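Local coordinates for protein putative esterase (Bacteroides intestinalis DSM 17393, PDB 5VOL) that is a ferulic acid esterase of carbohydrate esterase family 1 with an alpha/beta-hydrolase fold, thought to release ester-linked ferulate from arabinoxylan, at residues Y108-F111 against F112-F116; L117-I120 against E121-R125; I127-R130 against Q131-A134; A208-S212 against V213-V217; V199-D203 against E204-A208. One frame throughout, in Å; residues are numbered along the deposited sequence.

Contact 1: residues Y108-F111 against F112-F116; sequences YETF and FYTEF
Phe111 and Phe116, five residues apart on helix 108-123, meet through the CB of the second: this carbon lies over one face of the Phe111 ring, displaced toward the rim, 3.6 Å from Phe111 CZ. The two rings are inclined obliquely, their planes 42° apart. Phe111 has CG roughly anti to its own N (chi1 150°), which carries the ring along the helix toward the following turn. At the ring's edge, in its plane, sits Glu115 OE1, 3.4 Å from Phe111 CD1; the carboxylate stands nearly perpendicular to the ring and is held by Ser19. The five-residue spacing reflects a wider, pi-type turn, in which Phe111 O accepts from both Phe116 N (2.8 Å) and Glu115 N. The carbonyl just before it, Thr110 O, is also gripped twice, by Thr114 N and Thr114 OG1 from opposite faces of its plane, the hydroxyl at 2.7 Å. Glu109 CG abuts the edge of the Tyr113 ring, 3.6 Å from Tyr113 CE2, while its carboxylate turns to Arg151 and His152. Around this turn, Phe111 packs on Arg26 of strand 24-32, Phe116 reaches strand 83-87, and Phe112 and Tyr113 meet Tyr148 of helix 140-151.

Contact 2: residues L117-I120 against E121-R125; sequences LPYI and EKKYR
The ring of Tyr124 is met obliquely by Ile120, Ile120 CD1 lying 3.7 Å from Tyr124 CE2, while the CG of its neighbour Lys123 sits over the centre of one face, 3.7 Å above the plane. The ring of Tyr119 is likewise met obliquely, by Lys123 CD, 3.7 Å from Tyr119 CZ. These two side chains run alongside one another in the same direction: Tyr119 and Lys123 both have CG anti to the backbone N (chi1 160° and 177°), and the extended lysine brings its NZ to within 3.2 Å of Tyr119 OH, to which it donates a hydrogen bond. Tyr119 OH is also bonded to the hydroxyl of Tyr28, which pairs with Tyr124 OH as well. An alanine at Tyr119 would remove this hydroxyl and ring, and is likely to leave the lysine's aliphatic chain without its neighbour and its ammonium without one partner. Two residues earlier in the helix, Leu117 and Glu121 cross, Leu117 CG standing 3.4 Å from Glu121 OE2. Ordinary helical bonds accompany these contacts, the last of them from Tyr124 N to Ile120 O (2.9 Å), just where Tyr124 leaves helical angles. The chemistry thus differs round the helix. Toward strand 24-32, phenol hydroxyls and a lysine share polar bonds beside packed carbon. Toward strand 46-50, the buried carboxylate of Glu121 lies against leucine carbons, but its OE2 is bonded to Tyr48 OH and paired with Arg133, an arrangement that would probably keep it ionised.

Contact 3: residues I127-R130 against Q131-A134; sequences IGDR and QHRA
A tight turn at the surface, leading from the loop after helix 108-123 into strand 133-138, is closed here by contacts between near neighbours. His132 is clasped by two of them. Ile127 CD1 lies over one face of the imidazole, offset toward the rim, 3.6 Å from the ring centroid in a CH-pi contact. At the edge, His132 ND1 donates to Asp129 OD1 over 2.8 Å, meeting the oxygen on its syn side with ring and carboxylate only 15° from coplanar. Asp129 holds its CG between its own N and carbonyl carbon (chi1 59°), which brings the carboxylate to His132. The backbone adds His132 N to Asp129 O and Arg133 N to Arg130 O (3.2 Å). A water accepts from Gly128 N and donates to Asp129 O, and more weakly to His132 O. Arg133 NH2 makes a weak bond to Gly128 O at 3.1 Å, its NE being paired with Glu121. A leucine in place of His132 would probably leave the Asp129 carboxylate without its imidazole donor and freer to turn. The syn, nearly flat His-carboxylate bond fixes the imidazole's rotation, and the nearby negative charge would tend to favour its protonated form.

Contact 4: residues A208-S212 against V213-V217; sequences ADLRS and VAWFV
Trp215 reaches back from the start of strand 214-218 to the end of helix 204-210. From its CB, the side chain leaves with CG anti to the carbonyl carbon (chi1 -51°), which turns the indole toward the preceding turn. Trp215 CD1 passes 3.9 Å from Leu210 O, and next to it Trp215 NE1 donates to Leu210 O over 2.9 Å, nearly straight at 165° and with the acceptor close to the indole plane. Farther round the ring, Trp215 CZ2 touches Leu210 CD2 at 3.8 Å, so one leucine offers both its carbonyl and a methyl to the same edge region of the indole. Over one face, toward the rim, sits the Val213 CG1 methyl. Leu210 O is held twice: Val213 N reaches it at 3.1 Å from the opposite face of the carbonyl plane, closing the type I beta turn Leu210-Val213. The preceding carbonyl is doubly engaged too, Asp209 O taking bonds from Ser212 N and, at 2.6 Å, from Ser212 OG. Two carbonyls near the helix end are thus satisfied as the chain turns into the strand. This junction delivers the chain into the central sheet between strands 158-162 and 244-246. Trp215 also packs on Met236 of helix 226-238, Ala214 touches helix 254-271, and Val213 leans on Arg130 in the loop before strand 133-138.

Contact 5: residues V199-D203 against E204-A208; sequences VMEAD and EDRKA
Arg206 lays its aliphatic part against Ala202, with Arg206 CD 3.4 Å from Ala202 CB and Arg206 CG a little farther off. Its CG is anti to the backbone N (chi1 174°) and the chain stays extended until it bends at chi3 (-79°), which carries the guanidinium past the alanine to Glu201. There Arg206 NH1 donates to Glu201 OE2 over 3.2 Å in a salt bridge, nearly straight at 165°. The oxygen lies in the guanidinium plane, at its edge, and uses the lone pair directed away from the other carboxylate oxygen. The two planes are nevertheless turned 40° apart, consistent with a single-bonded rather than a forked pair. Both ends have further partners: Lys197 pairs with Glu201 OE2, while the carbonyl oxygen of Tyr198 accepts from Arg206 NH1, and the Tyr198 ring makes a cation-pi contact with the guanidinium. Asp203 is the N-cap of the following helix. Its OD1 accepts from Arg206 N at 2.9 Å, met nearly head-on, and also lies 3.3 Å from Arg206 CB; the arginine is thus held at its backbone by Asp203 and at its guanidinium by Glu201. The first full helical turn follows with Lys207 N to Asp203 O, 3.0 Å and almost linear. Lys207 CG rests 3.9 Å from Ala202 CB, so the small alanine side chain touches two residues of the helix. The whole corner lies at the surface and joins helix 195-200 to helix 204-210; from the former, Val199 and Met200 pack on helix 226-238.

Contacts 1 and 2 are successive parts of helix 108-123, their centres about 12 Å apart, joined by a probable hydrogen bond from Leu117 N to Phe112 O (2.8 Å). Contact 2 is tied to contact 3 by the salt bridge from Arg133 NE to Glu121 OE2 (2.8 Å), linking the helix to the strand that follows it. Contact 3 meets contact 4 through Arg130 NH2 and Ser212 O, and contact 4 shares Ala208 and an Arg211-Glu204 salt bridge with contact 5. Strand 133-138 leads into a probable nucleophile elbow at Ser139. A bound calcium lies about 11 Å from the Trp215 side chain of contact 4.

Contact 1: residues Y108-F111 against F112-F116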
# COMPACT_ATOMS: atom_id res chain seq x y z
N TYR C 108 15.75 32.82 -13.92
CA TYR C 108 15.44 32.15 -12.66
C TYR C 108 16.48 31.10 -12.32
O TYR C 108 16.86 30.93 -11.16
CB TYR C 108 14.04 31.52 -12.70
CG TYR C 108 13.54 31.13 -11.32
CD1 TYR C 108 12.85 32.04 -10.53
CD2 TYR C 108 13.79 29.86 -10.80
CE1 TYR C 108 12.40 31.68 -9.27
CE2 TYR C 108 13.35 29.50 -9.54
CZ TYR C 108 12.66 30.41 -8.78
OH TYR C 108 12.21 30.06 -7.53
N GLU C 109 16.98 30.39 -13.32
CA GLU C 109 17.95 29.34 -13.05
C GLU C 109 19.24 29.95 -12.50
O GLU C 109 19.88 29.41 -11.58
CB GLU C 109 18.22 28.52 -14.31
CG GLU C 109 19.06 27.25 -14.09
CD GLU C 109 19.00 26.30 -15.27
OE1 GLU C 109 17.94 26.25 -15.92
OE2 GLU C 109 20.00 25.60 -15.55
N THR C 110 19.64 31.09 -13.06
CA THR C 110 20.84 31.75 -12.60
C THR C 110 20.63 32.20 -11.16
O THR C 110 21.54 32.10 -10.33
CB THR C 110 21.21 32.98 -13.49
OG1 THR C 110 21.52 32.52 -14.81
CG2 THR C 110 22.40 33.71 -12.92
N PHE C 111 19.42 32.66 -10.85
CA PHE C 111 19.07 33.00 -9.47
C PHE C 111 19.18 31.75 -8.58
O PHE C 111 19.72 31.80 -7.47
CB PHE C 111 17.65 33.58 -9.39
CG PHE C 111 16.96 33.30 -8.07
CD1 PHE C 111 17.34 33.95 -6.92
CD2 PHE C 111 15.93 32.36 -8.00
CE1 PHE C 111 16.71 33.69 -5.71
CE2 PHE C 111 15.28 32.11 -6.82
CZ PHE C 111 15.67 32.76 -5.66
N PHE C 112 18.65 30.63 -9.07
CA PHE C 112 18.61 29.40 -8.28
C PHE C 112 20.02 28.95 -7.89
O PHE C 112 20.31 28.71 -6.72
CB PHE C 112 17.90 28.29 -9.05
CG PHE C 112 17.73 27.02 -8.26
CD1 PHE C 112 18.73 26.06 -8.26
CD2 PHE C 112 16.59 26.81 -7.50
CE1 PHE C 112 18.59 24.88 -7.51
CE2 PHE C 112 16.44 25.64 -6.75
CZ PHE C 112 17.44 24.67 -6.75
N TYR C 113 20.90 28.85 -8.88
CA TYR C 113 22.24 28.30 -8.67
C TYR C 113 23.30 29.26 -8.14
O TYR C 113 24.26 28.81 -7.51
CB TYR C 113 22.76 27.70 -9.97
CG TYR C 113 22.04 26.43 -10.25
CD1 TYR C 113 22.35 25.26 -9.55
CD2 TYR C 113 21.00 26.39 -11.16
CE1 TYR C 113 21.66 24.08 -9.77
CE2 TYR C 113 20.31 25.22 -11.39
CZ TYR C 113 20.64 24.07 -10.69
OH TYR C 113 19.94 22.92 -10.93
N THR C 114 23.16 30.57 -8.38
CA THR C 114 24.23 31.48 -7.93
C THR C 114 23.81 32.28 -6.72
O THR C 114 24.67 32.85 -6.05
CB THR C 114 24.67 32.46 -9.04
OG1 THR C 114 23.62 33.39 -9.30
CG2 THR C 114 25.03 31.72 -10.33
N GLU C 115 22.52 32.33 -6.43
CA GLU C 115 22.03 33.10 -5.27
C GLU C 115 21.25 32.23 -4.26
O GLU C 115 21.57 32.22 -3.06
CB GLU C 115 21.14 34.25 -5.73
CG GLU C 115 21.84 35.35 -6.52
CD GLU C 115 20.90 36.48 -6.90
OE1 GLU C 115 19.78 36.20 -7.39
OE2 GLU C 115 21.26 37.66 -6.70
N PHE C 116 20.23 31.53 -4.74
CA PHE C 116 19.33 30.81 -3.83
C PHE C 116 20.04 29.64 -3.15
O PHE C 116 20.07 29.56 -1.93
CB PHE C 116 18.09 30.32 -4.57
CG PHE C 116 17.03 29.73 -3.65
CD1 PHE C 116 16.38 30.53 -2.74
CD2 PHE C 116 16.70 28.39 -3.72
CE1 PHE C 116 15.39 30.00 -1.90
CE2 PHE C 116 15.72 27.84 -2.89
CZ PHE C 116 15.07 28.65 -1.98

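Contact 2: residues L117-I120 against E121-R125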
# COMPACT_ATOMS: atom_id res chain seq x y z
N LEU C 117 20.61 28.74 -3.95
CA LEU C 117 21.21 27.52 -3.40
C LEU C 117 22.35 27.82 -2.40
O LEU C 117 22.36 27.27 -1.31
CB LEU C 117 21.70 26.63 -4.55
CG LEU C 117 22.17 25.22 -4.19
CD1 LEU C 117 21.83 24.25 -5.30
CD2 LEU C 117 23.68 25.22 -3.92
N PRO C 118 23.29 28.71 -2.76
CA PRO C 118 24.34 29.01 -1.77
C PRO C 118 23.80 29.61 -0.47
O PRO C 118 24.28 29.26 0.61
CB PRO C 118 25.24 30.01 -2.50
CG PRO C 118 25.08 29.66 -3.93
CD PRO C 118 23.62 29.27 -4.08
N TYR C 119 22.82 30.50 -0.57
CA TYR C 119 22.25 31.14 0.61
C TYR C 119 21.53 30.14 1.51
O TYR C 119 21.68 30.16 2.73
CB TYR C 119 21.28 32.25 0.18
CG TYR C 119 20.27 32.68 1.23
CD1 TYR C 119 19.02 32.10 1.27
CD2 TYR C 119 20.55 33.69 2.14
CE1 TYR C 119 18.08 32.48 2.20
CE2 TYR C 119 19.59 34.10 3.08
CZ TYR C 119 18.36 33.47 3.10
OH TYR C 119 17.37 33.82 4.00
N ILE C 120 20.72 29.27 0.90
CA ILE C 120 19.96 28.28 1.64
C ILE C 120 20.88 27.29 2.34
O ILE C 120 20.72 26.99 3.53
CB ILE C 120 18.99 27.49 0.70
CG1 ILE C 120 17.81 28.35 0.28
CG2 ILE C 120 18.48 26.21 1.37
CD1 ILE C 120 16.93 28.81 1.42
N GLU C 121 21.86 26.79 1.60
CA GLU C 121 22.67 25.68 2.10
C GLU C 121 23.64 26.11 3.17
O GLU C 121 24.07 25.30 3.99
CB GLU C 121 23.39 24.99 0.95
CG GLU C 121 22.38 24.28 0.06
CD GLU C 121 23.01 23.40 -0.98
OE1 GLU C 121 24.25 23.26 -1.00
OE2 GLU C 121 22.24 22.84 -1.79
N LYS C 122 23.96 27.41 3.20
CA LYS C 122 24.72 27.99 4.30
C LYS C 122 23.82 28.28 5.51
O LYS C 122 24.14 27.91 6.63
CB LYS C 122 25.42 29.27 3.85
CG LYS C 122 26.05 30.07 4.99
CD LYS C 122 26.80 31.29 4.44
CE LYS C 122 27.33 32.18 5.57
NZ LYS C 122 28.04 33.39 5.05
N LYS C 123 22.69 28.92 5.27
CA LYS C 123 21.82 29.34 6.36
C LYS C 123 21.22 28.15 7.12
O LYS C 123 21.05 28.21 8.33
CB LYS C 123 20.70 30.23 5.84
CG LYS C 123 19.72 30.67 6.90
CD LYS C 123 19.00 31.93 6.45
CE LYS C 123 18.15 32.52 7.58
NZ LYS C 123 17.64 33.85 7.20
N TYR C 124 20.88 27.09 6.39
CA TYR C 124 20.17 25.98 7.02
C TYR C 124 21.05 24.73 7.13
O TYR C 124 20.54 23.61 7.22
CB TYR C 124 18.86 25.69 6.25
CG TYR C 124 17.94 26.89 6.27
CD1 TYR C 124 17.31 27.28 7.44
CD2 TYR C 124 17.74 27.66 5.13
CE1 TYR C 124 16.50 28.39 7.48
CE2 TYR C 124 16.92 28.78 5.16
CZ TYR C 124 16.30 29.13 6.34
OH TYR C 124 15.46 30.23 6.39
N ARG C 125 22.36 24.95 7.13
CA ARG C 125 23.36 23.93 7.47
C ARG C 125 23.24 22.64 6.65
O ARG C 125 23.16 21.54 7.20
CB ARG C 125 23.27 23.60 8.96
CG ARG C 125 22.94 24.79 9.83
CD ARG C 125 23.41 24.60 11.25
NE ARG C 125 22.89 23.37 11.84
CZ ARG C 125 21.90 23.31 12.72
NH1 ARG C 125 21.30 24.42 13.12
NH2 ARG C 125 21.52 22.14 13.21

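Contact 3: residues I127-R130 against Q131-A134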
# COMPACT_ATOMS: atom_id res chain seq x y z
N ILE C 127 24.76 19.84 4.09
CA ILE C 127 26.08 19.23 3.93
C ILE C 127 26.83 19.86 2.75
O ILE C 127 28.01 20.18 2.86
CB ILE C 127 25.98 17.70 3.75
CG1 ILE C 127 25.48 17.06 5.04
CG2 ILE C 127 27.33 17.12 3.35
CD1 ILE C 127 25.07 15.60 4.90
N GLY C 128 26.13 20.05 1.64
CA GLY C 128 26.65 20.88 0.57
C GLY C 128 27.28 20.14 -0.59
O GLY C 128 27.84 20.77 -1.50
N ASP C 129 27.20 18.81 -0.59
CA ASP C 129 27.70 18.08 -1.74
C ASP C 129 26.57 17.36 -2.49
O ASP C 129 25.43 17.27 -2.02
CB ASP C 129 28.79 17.08 -1.33
CG ASP C 129 28.33 16.06 -0.30
OD1 ASP C 129 27.21 16.22 0.25
OD2 ASP C 129 29.09 15.11 -0.04
N ARG C 130 26.92 16.87 -3.67
CA ARG C 130 26.02 16.18 -4.59
C ARG C 130 25.35 14.96 -3.97
O ARG C 130 24.16 14.69 -4.19
CB ARG C 130 26.83 15.76 -5.81
CG ARG C 130 26.11 14.85 -6.73
CD ARG C 130 27.02 14.40 -7.83
NE ARG C 130 26.21 13.87 -8.91
CZ ARG C 130 25.80 12.61 -8.98
NH1 ARG C 130 26.18 11.74 -8.04
NH2 ARG C 130 25.04 12.22 -9.99
N GLN C 131 26.12 14.24 -3.18
CA GLN C 131 25.69 13.00 -2.56
C GLN C 131 24.57 13.23 -1.55
O GLN C 131 23.88 12.29 -1.15
CB GLN C 131 26.88 12.32 -1.87
CG GLN C 131 27.94 11.73 -2.84
CD GLN C 131 28.73 12.77 -3.65
OE1 GLN C 131 29.12 13.85 -3.15
NE2 GLN C 131 29.00 12.44 -4.92
N HIS C 132 24.39 14.48 -1.12
CA HIS C 132 23.33 14.82 -0.18
C HIS C 132 22.42 15.94 -0.69
O HIS C 132 21.88 16.75 0.09
CB HIS C 132 23.95 15.21 1.16
CG HIS C 132 24.76 14.11 1.77
ND1 HIS C 132 26.11 13.97 1.55
CD2 HIS C 132 24.40 13.06 2.55
CE1 HIS C 132 26.56 12.90 2.18
NE2 HIS C 132 25.54 12.33 2.80
N ARG C 133 22.22 15.98 -2.00
CA ARG C 133 21.35 16.98 -2.60
C ARG C 133 20.43 16.34 -3.61
O ARG C 133 20.89 15.70 -4.55
CB ARG C 133 22.17 18.11 -3.27
CG ARG C 133 21.28 19.23 -3.86
CD ARG C 133 22.10 20.35 -4.56
NE ARG C 133 23.06 21.01 -3.69
CZ ARG C 133 24.38 20.84 -3.76
NH1 ARG C 133 24.91 20.03 -4.66
NH2 ARG C 133 25.18 21.50 -2.92
N ALA C 134 19.12 16.51 -3.42
CA ALA C 134 18.15 15.89 -4.32
C ALA C 134 17.14 16.93 -4.78
O ALA C 134 17.04 18.01 -4.21
CB ALA C 134 17.45 14.69 -3.64
O HOH W 1 24.21 18.60 0.08

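Contact 4: residues A208-S212 against V213-V217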
# COMPACT_ATOMS: atom_id res chain seq x y z
N ALA C 208 26.01 8.51 -20.12
CA ALA C 208 26.82 8.21 -18.95
C ALA C 208 26.59 9.21 -17.84
O ALA C 208 26.53 8.84 -16.66
CB ALA C 208 28.32 8.16 -19.31
N ASP C 209 26.48 10.48 -18.20
CA ASP C 209 26.17 11.52 -17.22
C ASP C 209 24.81 11.27 -16.58
O ASP C 209 24.65 11.40 -15.37
CB ASP C 209 26.19 12.90 -17.86
CG ASP C 209 27.51 13.60 -17.68
OD1 ASP C 209 28.51 12.92 -17.34
OD2 ASP C 209 27.56 14.83 -17.88
N LEU C 210 23.82 10.93 -17.40
CA LEU C 210 22.46 10.71 -16.90
C LEU C 210 22.38 9.51 -15.94
O LEU C 210 21.64 9.54 -14.97
CB LEU C 210 21.51 10.51 -18.08
CG LEU C 210 21.32 11.77 -18.94
CD1 LEU C 210 20.39 11.51 -20.09
CD2 LEU C 210 20.82 12.94 -18.09
N ARG C 211 23.17 8.47 -16.21
CA ARG C 211 23.23 7.28 -15.34
C ARG C 211 23.85 7.56 -13.97
O ARG C 211 23.75 6.73 -13.07
CB ARG C 211 24.00 6.16 -16.03
CG ARG C 211 23.43 5.75 -17.37
CD ARG C 211 24.34 4.77 -18.12
NE ARG C 211 23.70 4.33 -19.36
CZ ARG C 211 24.31 4.33 -20.55
NH1 ARG C 211 25.56 4.73 -20.65
NH2 ARG C 211 23.66 3.92 -21.63
N SER C 212 24.48 8.72 -13.79
CA SER C 212 25.04 9.04 -12.47
C SER C 212 23.97 9.60 -11.53
O SER C 212 24.23 9.90 -10.37
CB SER C 212 26.19 10.04 -12.59
OG SER C 212 25.69 11.29 -13.04
N VAL C 213 22.76 9.74 -12.06
CA VAL C 213 21.64 10.25 -11.28
C VAL C 213 20.57 9.15 -11.13
O VAL C 213 20.33 8.39 -12.06
CB VAL C 213 21.04 11.52 -11.95
CG1 VAL C 213 19.86 12.06 -11.17
CG2 VAL C 213 22.14 12.61 -12.09
N ALA C 214 19.96 9.07 -9.96
CA ALA C 214 18.84 8.16 -9.75
C ALA C 214 17.54 8.86 -10.14
O ALA C 214 17.31 9.97 -9.68
CB ALA C 214 18.77 7.70 -8.29
N TRP C 215 16.72 8.21 -10.96
CA TRP C 215 15.49 8.82 -11.48
C TRP C 215 14.22 8.06 -11.07
O TRP C 215 14.18 6.84 -11.11
CB TRP C 215 15.53 8.89 -13.01
CG TRP C 215 16.78 9.51 -13.57
CD1 TRP C 215 17.96 8.88 -13.84
CD2 TRP C 215 16.96 10.89 -13.96
NE1 TRP C 215 18.86 9.77 -14.37
CE2 TRP C 215 18.28 11.01 -14.45
CE3 TRP C 215 16.14 12.02 -13.95
CZ2 TRP C 215 18.81 12.22 -14.92
CZ3 TRP C 215 16.66 13.23 -14.42
CH2 TRP C 215 17.99 13.32 -14.89
N PHE C 216 13.19 8.80 -10.69
CA PHE C 216 11.89 8.21 -10.33
C PHE C 216 10.80 9.06 -11.00
O PHE C 216 10.71 10.26 -10.74
CB PHE C 216 11.72 8.18 -8.81
CG PHE C 216 10.73 7.15 -8.30
CD1 PHE C 216 9.38 7.23 -8.64
CD2 PHE C 216 11.15 6.12 -7.46
CE1 PHE C 216 8.46 6.30 -8.15
CE2 PHE C 216 10.24 5.19 -6.97
CZ PHE C 216 8.89 5.26 -7.32
N VAL C 217 10.00 8.44 -11.86
CA VAL C 217 8.92 9.13 -12.56
C VAL C 217 7.56 8.58 -12.12
O VAL C 217 7.31 7.37 -12.20
CB VAL C 217 9.09 9.00 -14.08
CG1 VAL C 217 7.89 9.61 -14.81
CG2 VAL C 217 10.41 9.67 -14.49

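Contact 5: residues V199-D203 against E204-A208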
# COMPACT_ATOMS: atom_id res chain seq x y z
N VAL C 199 16.92 13.58 -23.64
CA VAL C 199 17.32 12.17 -23.64
C VAL C 199 17.40 11.62 -25.05
O VAL C 199 18.35 10.92 -25.39
CB VAL C 199 16.35 11.31 -22.80
CG1 VAL C 199 16.80 9.83 -22.82
CG2 VAL C 199 16.28 11.85 -21.37
N MET C 200 16.42 11.95 -25.89
CA MET C 200 16.35 11.42 -27.25
C MET C 200 17.59 11.74 -28.08
O MET C 200 18.02 10.92 -28.89
CB MET C 200 15.13 11.98 -27.98
CG MET C 200 13.83 11.78 -27.26
SD MET C 200 12.76 10.69 -28.21
CE MET C 200 13.59 9.13 -27.91
N GLU C 201 18.15 12.93 -27.88
CA GLU C 201 19.28 13.39 -28.67
C GLU C 201 20.61 13.08 -27.99
O GLU C 201 21.67 13.51 -28.44
CB GLU C 201 19.17 14.90 -28.91
CG GLU C 201 19.42 15.73 -27.67
CD GLU C 201 19.07 17.20 -27.84
OE1 GLU C 201 18.53 17.57 -28.90
OE2 GLU C 201 19.33 17.98 -26.89
N ALA C 202 20.57 12.31 -26.91
CA ALA C 202 21.78 12.04 -26.13
C ALA C 202 22.83 11.25 -26.91
O ALA C 202 22.51 10.28 -27.61
CB ALA C 202 21.41 11.29 -24.85
N ASP C 203 24.10 11.65 -26.79
CA ASP C 203 25.20 10.80 -27.24
C ASP C 203 25.66 9.93 -26.08
O ASP C 203 25.11 10.01 -24.98
CB ASP C 203 26.36 11.62 -27.80
CG ASP C 203 26.88 12.65 -26.81
OD1 ASP C 203 26.54 12.57 -25.62
OD2 ASP C 203 27.65 13.54 -27.24
N GLU C 204 26.68 9.11 -26.31
CA GLU C 204 27.13 8.18 -25.29
C GLU C 204 27.62 8.91 -24.04
O GLU C 204 27.37 8.47 -22.92
CB GLU C 204 28.22 7.27 -25.85
CG GLU C 204 28.52 6.08 -24.97
CD GLU C 204 27.25 5.34 -24.56
OE1 GLU C 204 26.38 5.10 -25.44
OE2 GLU C 204 27.13 5.00 -23.36
N ASP C 205 28.29 10.04 -24.22
CA ASP C 205 28.78 10.82 -23.08
C ASP C 205 27.62 11.31 -22.22
O ASP C 205 27.69 11.29 -20.99
CB ASP C 205 29.61 12.02 -23.54
CG ASP C 205 30.99 11.62 -24.06
OD1 ASP C 205 31.51 10.57 -23.63
OD2 ASP C 205 31.54 12.37 -24.89
N ARG C 206 26.56 11.77 -22.87
CA ARG C 206 25.42 12.31 -22.14
C ARG C 206 24.73 11.20 -21.35
O ARG C 206 24.41 11.38 -20.18
CB ARG C 206 24.45 12.99 -23.08
CG ARG C 206 23.18 13.43 -22.39
CD ARG C 206 22.31 14.24 -23.32
NE ARG C 206 22.79 15.61 -23.44
CZ ARG C 206 22.20 16.53 -24.18
NH1 ARG C 206 21.10 16.21 -24.85
NH2 ARG C 206 22.70 17.76 -24.24
N LYS C 207 24.52 10.06 -22.00
CA LYS C 207 23.93 8.89 -21.35
C LYS C 207 24.68 8.50 -20.08
O LYS C 207 24.05 8.21 -19.06
CB LYS C 207 23.89 7.72 -22.31
CG LYS C 207 23.02 7.97 -23.52
CD LYS C 207 23.03 6.79 -24.45
CE LYS C 207 22.22 7.05 -25.69
NZ LYS C 207 22.36 5.90 -26.62
N ALA C 208 26.01 8.51 -20.12
CA ALA C 208 26.82 8.21 -18.95
C ALA C 208 26.59 9.21 -17.84
O ALA C 208 26.53 8.84 -16.66
CB ALA C 208 28.32 8.16 -19.31